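Bd3460 (Bdellovibrio bacteriovorus, PDB 5CEC) is an ankyrin-repeat immunity protein that binds the predatory endopeptidase Bd3459 and probably shields the predator's own cell wall during prey invasion. Local coordinates at residues Leu100-Ala103 against Val104-Ala108; Phe135-Ala138 against Ala139-Lys143; Lys159-Thr162 against Leu163-Ala167. One frame throughout, in Å; residues are numbered along the deposited sequence.

Contact 1: Leu100-Ala103 against Val104-Ala108; sequences LAFA and VTNDA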
loop_
_atom_site.group_PDB
_atom_site.type_symbol
_atom_site.label_atom_id
_atom_site.label_comp_id
_atom_site.label_asym_id
_atom_site.label_seq_id
_atom_site.Cartn_x
_atom_site.Cartn_y
_atom_site.Cartn_z
ATOM N N LEU B 100 -3.816 -11.443 -16.919
ATOM C CA LEU B 100 -4.817 -11.768 -15.908
ATOM C C LEU B 100 -4.180 -12.527 -14.749
ATOM O O LEU B 100 -4.521 -12.271 -13.574
ATOM C CB LEU B 100 -5.971 -12.556 -16.534
ATOM C CG LEU B 100 -7.055 -13.008 -15.551
ATOM C CD1 LEU B 100 -7.662 -11.853 -14.742
ATOM C CD2 LEU B 100 -8.158 -13.742 -16.305
ATOM N N ALA B 101 -3.288 -13.460 -15.045
ATOM C CA ALA B 101 -2.540 -14.111 -13.966
ATOM C C ALA B 101 -1.713 -13.143 -13.163
ATOM O O ALA B 101 -1.721 -13.243 -11.937
ATOM C CB ALA B 101 -1.676 -15.227 -14.503
ATOM N N PHE B 102 -1.050 -12.204 -13.793
ATOM C CA PHE B 102 -0.323 -11.158 -13.053
ATOM C C PHE B 102 -1.236 -10.387 -12.120
ATOM O O PHE B 102 -0.872 -10.127 -10.976
ATOM C CB PHE B 102 0.396 -10.197 -13.990
ATOM C CG PHE B 102 1.727 -10.681 -14.441
ATOM C CD1 PHE B 102 2.806 -10.548 -13.600
ATOM C CD2 PHE B 102 1.931 -11.285 -15.691
ATOM C CE1 PHE B 102 4.054 -11.001 -13.959
ATOM C CE2 PHE B 102 3.211 -11.704 -16.060
ATOM C CZ PHE B 102 4.258 -11.553 -15.188
ATOM N N ALA B 103 -2.428 -10.040 -12.594
ATOM C CA ALA B 103 -3.352 -9.253 -11.785
ATOM C C ALA B 103 -3.794 -10.056 -10.566
ATOM O O ALA B 103 -3.715 -9.574 -9.437
ATOM C CB ALA B 103 -4.558 -8.837 -12.604
ATOM N N VAL B 104 -4.291 -11.269 -10.782
ATOM C CA VAL B 104 -4.781 -12.084 -9.669
ATOM C C VAL B 104 -3.678 -12.335 -8.666
ATOM O O VAL B 104 -3.862 -12.151 -7.445
ATOM C CB VAL B 104 -5.413 -13.387 -10.202
ATOM C CG1 VAL B 104 -5.614 -14.397 -9.094
ATOM C CG2 VAL B 104 -6.728 -13.024 -10.890
ATOM N N THR B 105 -2.507 -12.751 -9.142
ATOM C CA THR B 105 -1.441 -13.136 -8.223
ATOM C C THR B 105 -0.837 -11.957 -7.468
ATOM O O THR B 105 -0.249 -12.165 -6.410
ATOM C CB THR B 105 -0.308 -13.896 -8.924
ATOM O OG1 THR B 105 0.243 -13.081 -9.943
ATOM C CG2 THR B 105 -0.799 -15.225 -9.514
ATOM N N ASN B 106 -0.988 -10.742 -7.982
ATOM C CA ASN B 106 -0.563 -9.543 -7.274
ATOM C C ASN B 106 -1.697 -8.803 -6.584
ATOM O O ASN B 106 -1.517 -7.663 -6.180
ATOM C CB ASN B 106 0.226 -8.633 -8.222
ATOM C CG ASN B 106 1.630 -9.160 -8.503
ATOM O OD1 ASN B 106 2.581 -8.877 -7.736
ATOM N ND2 ASN B 106 1.785 -9.925 -9.586
ATOM N N ASP B 107 -2.831 -9.484 -6.394
ATOM C CA ASP B 107 -3.992 -8.956 -5.679
ATOM C C ASP B 107 -4.561 -7.690 -6.300
ATOM O O ASP B 107 -5.238 -6.914 -5.630
ATOM C CB ASP B 107 -3.693 -8.744 -4.185
ATOM C CG ASP B 107 -3.460 -10.026 -3.416
ATOM O OD1 ASP B 107 -3.218 -11.092 -3.976
ATOM O OD2 ASP B 107 -3.518 -10.011 -2.187
ATOM N N ALA B 108 -4.399 -7.543 -7.625
ATOM C CA ALA B 108 -5.014 -6.458 -8.379
ATOM C C ALA B 108 -6.352 -6.946 -8.920
ATOM O O ALA B 108 -6.533 -7.172 -10.106
ATOM C CB ALA B 108 -4.113 -5.981 -9.489
#

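Contact 2: Phe135-Ala138 against Ala139-Lys143; sequences FMRA and AQNNK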
loop_
_atom_site.group_PDB
_atom_site.type_symbol
_atom_site.label_atom_id
_atom_site.label_comp_id
_atom_site.label_asym_id
_atom_site.label_seq_id
_atom_site.Cartn_x
_atom_site.Cartn_y
_atom_site.Cartn_z
ATOM N N PHE B 135 -8.333 -19.899 -10.868
ATOM C CA PHE B 135 -9.472 -20.029 -9.955
ATOM C C PHE B 135 -9.017 -20.308 -8.532
ATOM O O PHE B 135 -9.519 -19.690 -7.593
ATOM C CB PHE B 135 -10.462 -21.129 -10.386
ATOM C CG PHE B 135 -11.548 -21.302 -9.379
ATOM C CD1 PHE B 135 -12.518 -20.338 -9.228
ATOM C CD2 PHE B 135 -11.538 -22.391 -8.519
ATOM C CE1 PHE B 135 -13.469 -20.441 -8.220
ATOM C CE2 PHE B 135 -12.448 -22.496 -7.501
ATOM C CZ PHE B 135 -13.434 -21.527 -7.358
ATOM N N MET B 136 -8.092 -21.251 -8.368
ATOM C CA MET B 136 -7.602 -21.569 -7.032
ATOM C C MET B 136 -7.021 -20.376 -6.307
ATOM O O MET B 136 -7.273 -20.167 -5.133
ATOM C CB MET B 136 -6.553 -22.689 -7.089
ATOM C CG MET B 136 -7.160 -24.018 -7.367
ATOM S SD MET B 136 -5.941 -25.293 -7.723
ATOM C CE MET B 136 -5.204 -25.544 -6.116
ATOM N N ARG B 137 -6.225 -19.604 -7.006
ATOM C CA ARG B 137 -5.583 -18.460 -6.417
ATOM C C ARG B 137 -6.622 -17.415 -5.999
ATOM O O ARG B 137 -6.564 -16.843 -4.896
ATOM C CB ARG B 137 -4.516 -17.886 -7.362
ATOM C CG ARG B 137 -3.696 -16.754 -6.759
ATOM C CD ARG B 137 -2.961 -17.106 -5.473
ATOM N NE ARG B 137 -2.224 -18.367 -5.616
ATOM C CZ ARG B 137 -1.011 -18.511 -6.165
ATOM N NH1 ARG B 137 -0.307 -17.458 -6.523
ATOM N NH2 ARG B 137 -0.517 -19.724 -6.345
ATOM N N ALA B 138 -7.578 -17.134 -6.882
ATOM C CA ALA B 138 -8.692 -16.227 -6.535
ATOM C C ALA B 138 -9.538 -16.769 -5.377
ATOM O O ALA B 138 -9.933 -16.022 -4.489
ATOM C CB ALA B 138 -9.552 -15.984 -7.756
ATOM N N ALA B 139 -9.776 -18.073 -5.352
ATOM C CA ALA B 139 -10.610 -18.667 -4.305
ATOM C C ALA B 139 -10.059 -18.469 -2.934
ATOM O O ALA B 139 -10.806 -18.296 -1.979
ATOM C CB ALA B 139 -10.847 -20.153 -4.559
ATOM N N GLN B 140 -8.746 -18.472 -2.799
ATOM C CA GLN B 140 -8.159 -18.244 -1.493
ATOM C C GLN B 140 -8.285 -16.806 -1.036
ATOM O O GLN B 140 -8.153 -16.552 0.136
ATOM C CB GLN B 140 -6.695 -18.638 -1.460
ATOM C CG GLN B 140 -6.436 -20.132 -1.498
ATOM C CD GLN B 140 -4.995 -20.478 -1.129
ATOM O OE1 GLN B 140 -4.189 -20.758 -2.028
ATOM N NE2 GLN B 140 -4.650 -20.457 0.133
ATOM N N ASN B 141 -8.527 -15.860 -1.936
ATOM C CA ASN B 141 -8.286 -14.442 -1.673
ATOM C C ASN B 141 -9.404 -13.476 -2.020
ATOM O O ASN B 141 -9.527 -12.475 -1.345
ATOM C CB ASN B 141 -7.008 -14.014 -2.402
ATOM C CG ASN B 141 -5.788 -14.664 -1.812
ATOM O OD1 ASN B 141 -5.435 -14.418 -0.653
ATOM N ND2 ASN B 141 -5.179 -15.572 -2.563
ATOM N N ASN B 142 -10.139 -13.672 -3.116
ATOM C CA ASN B 142 -11.139 -12.696 -3.542
ATOM C C ASN B 142 -12.334 -13.405 -4.117
ATOM O O ASN B 142 -12.284 -13.911 -5.230
ATOM C CB ASN B 142 -10.537 -11.707 -4.552
ATOM C CG ASN B 142 -11.463 -10.555 -4.838
ATOM O OD1 ASN B 142 -12.473 -10.720 -5.534
ATOM N ND2 ASN B 142 -11.155 -9.386 -4.267
ATOM N N LYS B 143 -13.421 -13.416 -3.352
ATOM C CA LYS B 143 -14.613 -14.146 -3.709
ATOM C C LYS B 143 -15.275 -13.635 -4.987
ATOM O O LYS B 143 -15.732 -14.427 -5.796
ATOM C CB LYS B 143 -15.617 -14.089 -2.524
ATOM C CG LYS B 143 -16.937 -14.807 -2.726
ATOM C CD LYS B 143 -17.957 -14.426 -1.640
ATOM C CE LYS B 143 -18.079 -15.454 -0.531
ATOM N NZ LYS B 143 -19.455 -15.404 0.043
HETATM O O HOH W 1 -3.657 -20.653 -4.830
#

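Contact 3: Lys159-Thr162 against Leu163-Ala167; sequences KANT and LGETA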
loop_
_atom_site.group_PDB
_atom_site.type_symbol
_atom_site.label_atom_id
_atom_site.label_comp_id
_atom_site.label_asym_id
_atom_site.label_seq_id
_atom_site.Cartn_x
_atom_site.Cartn_y
_atom_site.Cartn_z
ATOM N N LYS B 159 -11.143 -28.268 -11.285
ATOM C CA LYS B 159 -9.940 -28.454 -12.087
ATOM C C LYS B 159 -8.730 -28.505 -11.182
ATOM O O LYS B 159 -8.441 -27.559 -10.462
ATOM C CB LYS B 159 -9.779 -27.371 -13.158
ATOM C CG LYS B 159 -8.526 -27.578 -13.987
ATOM C CD LYS B 159 -8.394 -26.653 -15.184
ATOM C CE LYS B 159 -7.041 -26.788 -15.859
ATOM N NZ LYS B 159 -7.055 -26.322 -17.266
ATOM N N ALA B 160 -8.007 -29.607 -11.250
ATOM C CA ALA B 160 -6.883 -29.813 -10.345
ATOM C C ALA B 160 -5.622 -29.216 -10.900
ATOM O O ALA B 160 -5.428 -29.110 -12.115
ATOM C CB ALA B 160 -6.679 -31.290 -10.047
ATOM N N ASN B 161 -4.744 -28.843 -9.964
ATOM C CA ASN B 161 -3.392 -28.405 -10.270
ATOM C C ASN B 161 -2.471 -29.569 -10.557
ATOM O O ASN B 161 -2.921 -30.719 -10.649
ATOM C CB ASN B 161 -2.852 -27.462 -9.179
ATOM C CG ASN B 161 -2.469 -28.165 -7.881
ATOM O OD1 ASN B 161 -2.453 -29.394 -7.773
ATOM N ND2 ASN B 161 -2.121 -27.362 -6.891
ATOM N N THR B 162 -1.186 -29.269 -10.750
ATOM C CA THR B 162 -0.235 -30.285 -11.132
ATOM C C THR B 162 -0.064 -31.365 -10.097
ATOM O O THR B 162 0.298 -32.485 -10.438
ATOM C CB THR B 162 1.125 -29.645 -11.422
ATOM O OG1 THR B 162 0.945 -28.693 -12.463
ATOM C CG2 THR B 162 2.201 -30.683 -11.780
ATOM N N LEU B 163 -0.318 -31.013 -8.838
ATOM C CA LEU B 163 -0.236 -31.932 -7.709
ATOM C C LEU B 163 -1.550 -32.668 -7.414
ATOM O O LEU B 163 -1.648 -33.402 -6.451
ATOM C CB LEU B 163 0.259 -31.170 -6.478
ATOM C CG LEU B 163 1.564 -30.375 -6.676
ATOM C CD1 LEU B 163 1.984 -29.680 -5.387
ATOM C CD2 LEU B 163 2.669 -31.281 -7.195
ATOM N N GLY B 164 -2.549 -32.476 -8.255
ATOM C CA GLY B 164 -3.836 -33.108 -8.098
ATOM C C GLY B 164 -4.771 -32.443 -7.126
ATOM O O GLY B 164 -5.705 -33.092 -6.675
ATOM N N GLU B 165 -4.509 -31.176 -6.792
ATOM C CA GLU B 165 -5.309 -30.480 -5.791
ATOM C C GLU B 165 -6.174 -29.418 -6.434
ATOM O O GLU B 165 -5.754 -28.733 -7.368
ATOM C CB GLU B 165 -4.376 -29.838 -4.746
ATOM C CG GLU B 165 -3.675 -30.896 -3.918
ATOM C CD GLU B 165 -2.929 -30.369 -2.704
ATOM O OE1 GLU B 165 -2.796 -29.130 -2.548
ATOM O OE2 GLU B 165 -2.452 -31.208 -1.916
ATOM N N THR B 166 -7.390 -29.285 -5.911
ATOM C CA THR B 166 -8.318 -28.216 -6.236
ATOM C C THR B 166 -8.324 -27.174 -5.127
ATOM O O THR B 166 -7.634 -27.294 -4.099
ATOM C CB THR B 166 -9.716 -28.809 -6.397
ATOM O OG1 THR B 166 -10.066 -29.416 -5.154
ATOM C CG2 THR B 166 -9.738 -29.846 -7.503
ATOM N N ALA B 167 -9.101 -26.125 -5.338
ATOM C CA ALA B 167 -9.254 -25.051 -4.337
ATOM C C ALA B 167 -9.666 -25.554 -2.977
ATOM O O ALA B 167 -9.248 -25.001 -1.963
ATOM C CB ALA B 167 -10.242 -24.014 -4.826
HETATM O O HOH W 2 -0.914 -27.809 -4.190
#

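Contact 1: Leu100-Ala103 against Val104-Ala108
L100 meets V104 one helical turn on, in the first helix (99-105) of an ankyrin repeat; a Schellman motif ends this helix. The backbone N of V104 bonds to L100 O at 3.0 Å, and the side chains touch where L100 CD1 lies 4.1 Å from V104 CG2. Both residues also pack on L134 of helix 134-141 and on A112 of helix 109-117, so this face of the turn is buried between helices.

A101 contributes its carbonyl, which T105 grips twice. T105 N is the usual helical donor, while T105 OG1 gives a second bond of 2.8 Å to A101 O from the opposite face of the carbonyl plane. The chi1 of 59° sets OG1 between the backbone N and the carbonyl carbon, turning the hydroxyl back along the helix and burying it against the main chain.

F102 O is likewise held by two donors, N106 N and N106 ND2, the latter at 3.0 Å from F102 O. The carbonyl oxygen lies almost exactly in the amide plane of N106, and this bond fixes the rotation of the amide. ND2 also comes to the edge of the F102 ring, the ring and amide planes nearly parallel, 10° apart. Bd3459 also packs here, its R392 on F102 and its W395 on N106.

A103 supplies the carbonyl for the Schellman closure. D107, the C-prime residue with positive phi, reverses the chain, sending its own N to V104 O and its carboxylate to K403 of Bd3459 in a salt bridge. A108 thereby comes back to A103: their CB atoms are 4.2 Å apart, and A108 N reaches A103 O at 2.8 Å.

Contact 2: Phe135-Ala138 against Ala139-Lys143
One face of the F135 ring is covered by A139 CB, which sits 4.0 Å above the ring plane and offset toward the rim, 4.1 Å from F135 CZ. With CG anti to the backbone N (chi1 176°), the ring is laid along its own helix beneath the next turn, where A146 and I149 of helix 143-152 and L183 of helix 177-185 also pack on it. The R137 guanidinium has a water at its edge, in plane. This water accepts from R137 NE at 2.8 Å and donates to Q140 OE1 at 2.9 Å, joining two side chains three residues apart, while R137 NH2 forms a salt bridge to D132.

The amide of N141 stands almost perpendicular to that guanidinium, the planes 87° apart, although the two side chains run side by side. N141 ND2 bonds to R137 O at 3.0 Å, lying in the carbonyl plane, and also donates to Q400 of Bd3459; the asparagine thus links this part of the chain to the bound enzyme.

A138 O receives two backbone donors. N142 N comes in the carbonyl plane, at 2.7 Å from A138 O, with a nearly straight bond, whereas N141 N approaches from above that plane. N142 then serves as N-cap of the following helix, its OD1 taking T145 N, while its ND2 reaches S345 of Bd3459. A first helix passing through a short turn straight into a second is the helix-turn-helix of the ankyrin repeat, here with the turn asparagines facing the enzyme.

Contact 3: Lys159-Thr162 against Leu163-Ala167
N161 and E165 are joined across a reversal of the chain, and their contact is the tight part of this loop. N161 N donates to E165 O at 2.8 Å in a nearly straight bond, and E165 N returns to N161 OD1 at 2.9 Å, approaching from above the amide plane. A chi1 of 74° turns the asparagine side chain inward over the bend, where OD1 also takes a weak bond from L163 N. One side-chain oxygen thus takes two backbone N-H groups, firmly from E165 and weakly from L163.

The reversal itself is a type I beta turn from N161 to G164, closed by G164 N to N161 O at 3.0 Å; G164, its last residue, has positive phi, a conformation that favours glycine. The turn belongs to the protruding hairpin loop that precedes the first helix of an ankyrin repeat, with T166 as N-cap of helix 167-174. The side chains of N161 and E165 run alongside each other, the amide and carboxylate planes 14° apart, and a water accepting from N161 ND2 donates to E165 OE1. D132 also binds ND2, and R173 forms a salt bridge to OE1.

Packing is looser on the solvent side, where A160, T162 and L163 are exposed. A160 CB lies 3.7 Å from G164 C and 4.2 Å from T166 CG2. The branched end of L163 touches its neighbour lightly, CD2 4.0 Å from T162 C, while its CB sits against N161 OD1.

In the fold
The three contacts follow one another along the ankyrin stack. Contacts 1 and 2, with centres 11 Å apart, occupy the first helices of adjacent helical pairs and pack directly: V104 CG1 lies 3.8 Å from R137 CG. Contact 3 belongs to the loop leading to the next helix, 13 Å between centres from contact 2, and M136 bridges them, its SD 3.5 Å from E165 O. D132 ties them further, taking R137 of contact 2 and N161 of contact 3. Contacts 1 and 3 do not touch, their nearest atoms about 11 Å apart. Bd3459 binds across the helix ends of contacts 1 and 2, where its K403 meets D107 and, weakly, N141; no atom of it touches contact 3.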